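Local structure of peridinin-chlorophyll A protein (Amphidinium carterae, 2C9E) at residues A[24-34]-A[204-215]. The protein binds peridinin and chlorophyll a and probably serves as a water-soluble antenna that captures solar energy in the blue-green range. Residues are numbered along the deposited sequence; the frame is centred on the assembly and turned at random.
Sequences GGSSAIAKYIA and SKYIETASAKNP. With PID (peridinin), chain D.
Ala34 and Ser204 meet in a near-antiparallel helix pair, in which helix 28-34 and helix 204-213, drawn from the two sequence-related halves of this all-helical antenna protein, run at 159° with axes 7.8 Å apart. Three serine hydroxyls donate across the contact to backbone carbonyls. Ser204 OG lies 2.8 Å from Ala34 O, in the carbonyl plane; Ser26 OG reaches Glu208 O at 2.8 Å, tilted 27° from the plane of the Glu208 carbonyl; Ser211 OG, anti to its own backbone N (chi1 -180°), is turned onto Gly24 O. A water donates to both Ser26 OG and Glu208 OE2, while Glu208 OE1 takes a salt bridge from Lys205 NZ, above the carboxylate plane. Apolar contacts fill the interface between these bonds: Ile33 and Ile207 cross at about a right angle, CG2 to CG2 at 3.9 Å, and Ala34 CB sits 3.7 Å from Glu208 CB. Both helices also line a peridinin pocket. Ile29 lies along the polyene, its CG1 3.6 Å from PID C19, and packs on Leu122 and Leu126 of helix 119-128. An alanine at Ile29 would remove CG1, CG2 and CD1 and would probably open a gap beside the polyene. Further along the same peridinin, Tyr206 brings its ring edge to the acetyl methyl, CE2 lying 3.9 Å from PID C31.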
# COMPACT_ATOMS: atom_id res chain seq x y z
N GLY A 24 -10.76 -12.40 3.93
CA GLY A 24 -11.14 -12.23 2.55
C GLY A 24 -12.45 -11.51 2.22
O GLY A 24 -12.64 -11.16 1.06
N GLY A 25 -13.31 -11.28 3.21
CA GLY A 25 -14.59 -10.66 2.91
C GLY A 25 -14.66 -9.15 3.04
O GLY A 25 -13.61 -8.46 3.18
N SER A 26 -15.89 -8.62 2.99
CA SER A 26 -16.05 -7.18 3.13
C SER A 26 -16.15 -6.91 4.59
O SER A 26 -17.21 -6.62 5.08
CB SER A 26 -17.31 -6.64 2.47
OG SER A 26 -17.29 -5.18 2.52
N SER A 27 -15.05 -7.00 5.30
CA SER A 27 -15.08 -6.77 6.73
C SER A 27 -15.28 -5.28 7.08
O SER A 27 -15.61 -4.45 6.24
CB SER A 27 -13.75 -7.25 7.34
OG SER A 27 -12.68 -6.49 6.79
N ALA A 28 -15.09 -4.96 8.33
CA ALA A 28 -15.23 -3.60 8.77
C ALA A 28 -14.03 -2.83 8.17
O ALA A 28 -14.11 -1.62 7.93
CB ALA A 28 -15.22 -3.56 10.29
N ILE A 29 -12.93 -3.54 7.90
CA ILE A 29 -11.75 -2.90 7.32
C ILE A 29 -12.01 -2.53 5.86
O ILE A 29 -11.75 -1.41 5.46
CB ILE A 29 -10.54 -3.83 7.41
CG1 ILE A 29 -10.15 -4.00 8.87
CG2 ILE A 29 -9.36 -3.30 6.64
CD1 ILE A 29 -9.21 -2.94 9.34
N ALA A 30 -12.54 -3.47 5.07
CA ALA A 30 -12.81 -3.22 3.66
C ALA A 30 -13.70 -1.98 3.52
O ALA A 30 -13.48 -1.13 2.67
CB ALA A 30 -13.50 -4.45 3.00
N LYS A 31 -14.71 -1.90 4.37
CA LYS A 31 -15.66 -0.78 4.31
C LYS A 31 -15.04 0.49 4.87
O LYS A 31 -15.34 1.58 4.36
CB LYS A 31 -16.96 -1.09 5.09
CG LYS A 31 -17.65 -2.31 4.54
CD LYS A 31 -18.81 -2.80 5.39
CE LYS A 31 -19.57 -3.86 4.65
NZ LYS A 31 -20.88 -4.02 5.31
N TYR A 32 -14.20 0.37 5.89
CA TYR A 32 -13.56 1.58 6.38
C TYR A 32 -12.64 2.20 5.31
O TYR A 32 -12.69 3.39 5.08
CB TYR A 32 -12.75 1.30 7.64
CG TYR A 32 -11.80 2.40 7.98
CD1 TYR A 32 -12.23 3.51 8.72
CD2 TYR A 32 -10.47 2.38 7.51
CE1 TYR A 32 -11.37 4.58 8.99
CE2 TYR A 32 -9.59 3.47 7.78
CZ TYR A 32 -10.05 4.56 8.52
OH TYR A 32 -9.20 5.63 8.83
N ILE A 33 -11.80 1.40 4.65
CA ILE A 33 -10.90 1.95 3.63
C ILE A 33 -11.70 2.57 2.48
O ILE A 33 -11.40 3.68 2.04
CB ILE A 33 -9.95 0.90 3.06
CG1 ILE A 33 -9.10 0.31 4.18
CG2 ILE A 33 -9.07 1.54 1.99
CD1 ILE A 33 -8.32 -0.93 3.82
N ALA A 34 -12.74 1.86 2.04
CA ALA A 34 -13.63 2.30 0.99
C ALA A 34 -14.25 3.65 1.28
O ALA A 34 -14.35 4.47 0.36
CB ALA A 34 -14.73 1.31 0.79
N SER A 204 -13.58 3.07 -4.65
CA SER A 204 -14.08 2.74 -3.33
C SER A 204 -14.93 1.50 -3.41
O SER A 204 -14.80 0.58 -2.58
CB SER A 204 -14.93 3.88 -2.75
OG SER A 204 -14.08 4.93 -2.36
N LYS A 205 -15.81 1.45 -4.41
CA LYS A 205 -16.65 0.28 -4.48
C LYS A 205 -15.80 -0.98 -4.69
O LYS A 205 -16.10 -2.00 -4.05
CB LYS A 205 -17.74 0.44 -5.55
CG LYS A 205 -18.72 -0.76 -5.64
CD LYS A 205 -19.17 -1.38 -4.27
CE LYS A 205 -20.47 -0.78 -3.64
NZ LYS A 205 -20.37 0.58 -2.95
N TYR A 206 -14.74 -0.90 -5.50
CA TYR A 206 -13.85 -2.04 -5.75
C TYR A 206 -13.21 -2.51 -4.44
O TYR A 206 -13.25 -3.70 -4.08
CB TYR A 206 -12.76 -1.64 -6.76
CG TYR A 206 -11.87 -2.79 -7.15
CD1 TYR A 206 -12.31 -3.76 -8.03
CD2 TYR A 206 -10.62 -2.97 -6.53
CE1 TYR A 206 -11.54 -4.90 -8.30
CE2 TYR A 206 -9.83 -4.12 -6.81
CZ TYR A 206 -10.31 -5.07 -7.69
OH TYR A 206 -9.53 -6.18 -7.99
N ILE A 207 -12.64 -1.57 -3.69
CA ILE A 207 -12.01 -1.89 -2.43
C ILE A 207 -13.01 -2.53 -1.44
O ILE A 207 -12.68 -3.49 -0.74
CB ILE A 207 -11.41 -0.61 -1.81
CG1 ILE A 207 -10.21 -0.13 -2.67
CG2 ILE A 207 -11.08 -0.84 -0.33
CD1 ILE A 207 -9.65 1.23 -2.23
N GLU A 208 -14.22 -1.99 -1.39
CA GLU A 208 -15.25 -2.52 -0.49
C GLU A 208 -15.75 -3.96 -0.79
O GLU A 208 -15.98 -4.79 0.13
CB GLU A 208 -16.47 -1.61 -0.55
CG GLU A 208 -17.48 -1.94 0.50
CD GLU A 208 -18.85 -1.31 0.26
OE1 GLU A 208 -18.95 -0.18 -0.30
OE2 GLU A 208 -19.83 -1.95 0.66
N THR A 209 -15.89 -4.26 -2.08
CA THR A 209 -16.48 -5.53 -2.47
C THR A 209 -15.65 -6.51 -3.28
O THR A 209 -16.07 -7.64 -3.42
CB THR A 209 -17.73 -5.27 -3.33
OG1 THR A 209 -17.29 -4.63 -4.54
CG2 THR A 209 -18.76 -4.31 -2.63
N ALA A 210 -14.53 -6.09 -3.85
CA ALA A 210 -13.77 -6.97 -4.72
C ALA A 210 -13.33 -8.28 -4.12
O ALA A 210 -13.62 -9.35 -4.65
CB ALA A 210 -12.55 -6.23 -5.27
N SER A 211 -12.63 -8.22 -3.02
CA SER A 211 -12.14 -9.43 -2.40
C SER A 211 -13.23 -10.43 -2.05
O SER A 211 -13.10 -11.62 -2.34
CB SER A 211 -11.35 -9.09 -1.13
OG SER A 211 -10.84 -10.25 -0.49
N ALA A 212 -14.29 -9.96 -1.42
CA ALA A 212 -15.35 -10.88 -1.00
C ALA A 212 -15.81 -11.78 -2.15
O ALA A 212 -16.15 -12.93 -1.92
CB ALA A 212 -16.51 -10.11 -0.44
N LYS A 213 -15.77 -11.28 -3.39
CA LYS A 213 -16.21 -12.05 -4.54
C LYS A 213 -15.25 -13.13 -4.96
O LYS A 213 -15.68 -14.13 -5.53
CB LYS A 213 -16.44 -11.16 -5.75
CG LYS A 213 -17.56 -10.11 -5.63
CD LYS A 213 -17.71 -9.44 -6.99
CE LYS A 213 -18.56 -8.23 -6.93
NZ LYS A 213 -17.86 -7.07 -7.59
N ASN A 214 -13.95 -12.95 -4.69
CA ASN A 214 -12.97 -13.95 -5.10
C ASN A 214 -11.74 -13.74 -4.25
O ASN A 214 -10.72 -13.25 -4.72
CB ASN A 214 -12.62 -13.73 -6.57
CG ASN A 214 -11.94 -14.91 -7.17
OD1 ASN A 214 -11.34 -15.75 -6.47
ND2 ASN A 214 -12.00 -15.00 -8.50
N PRO A 215 -11.84 -14.12 -2.97
CA PRO A 215 -10.77 -13.98 -1.99
C PRO A 215 -9.45 -14.58 -2.40
O PRO A 215 -8.37 -13.95 -2.24
CB PRO A 215 -11.36 -14.64 -0.73
CG PRO A 215 -12.86 -14.52 -0.91
CD PRO A 215 -13.01 -14.80 -2.40
C1 PID D . -10.57 -1.62 22.13
C2 PID D . -11.08 -1.17 23.50
C3 PID D . -9.94 -1.30 24.51
C4 PID D . -9.53 -2.77 24.60
C5 PID D . -8.87 -3.29 23.31
C6 PID D . -9.53 -2.73 22.03
C7 PID D . -9.46 -3.57 20.92
C8 PID D . -8.70 -3.37 19.76
C9 PID D . -8.66 -4.24 18.67
C10 PID D . -9.34 -5.45 18.51
C11 PID D . -7.95 -4.03 17.55
C12 PID D . -8.20 -5.02 16.69
C13 PID D . -7.80 -5.00 15.35
C14 PID D . -8.04 -5.95 14.35
C15 PID D . -7.60 -5.68 13.05
C16 PID D . -7.86 -6.47 11.93
C17 PID D . -7.43 -6.04 10.67
C18 PID D . -7.75 -6.70 9.48
C19 PID D . -7.36 -6.20 8.23
C20 PID D . -7.78 -6.81 7.04
C21 PID D . -7.49 -6.38 5.74
C22 PID D . -8.06 -7.06 4.66
C23 PID D . -7.92 -6.77 3.38
C24 PID D . -7.90 -6.47 2.10
C25 PID D . -6.86 -7.06 1.13
C26 PID D . -6.49 -6.09 0.00
C27 PID D . -7.71 -5.47 -0.69
C28 PID D . -8.50 -4.69 0.38
C29 PID D . -9.01 -5.59 1.51
C30 PID D . -7.96 -4.20 -2.71
C31 PID D . -7.32 -3.49 -3.91
CM1 PID D . -11.58 -1.42 21.00
CM2 PID D . -8.96 -4.82 23.35
CM3 PID D . -7.39 -2.89 23.33
CM4 PID D . -8.83 -7.22 14.66
CM5 PID D . -6.52 -5.23 5.50
CM6 PID D . -5.56 -7.43 1.86
CM7 PID D . -7.46 -8.33 0.52
CM8 PID D . -9.63 -4.69 2.58
O1 PID D . -9.21 -1.35 21.82
O2 PID D . -10.41 -0.89 25.80
O3 PID D . -10.00 -6.05 19.36
O4 PID D . -9.04 -5.93 17.27
O5 PID D . -10.02 -6.45 0.98
O6 PID D . -7.14 -4.61 -1.70
O7 PID D . -9.17 -4.44 -2.72
O HOH W 1 -20.06 -4.88 1.34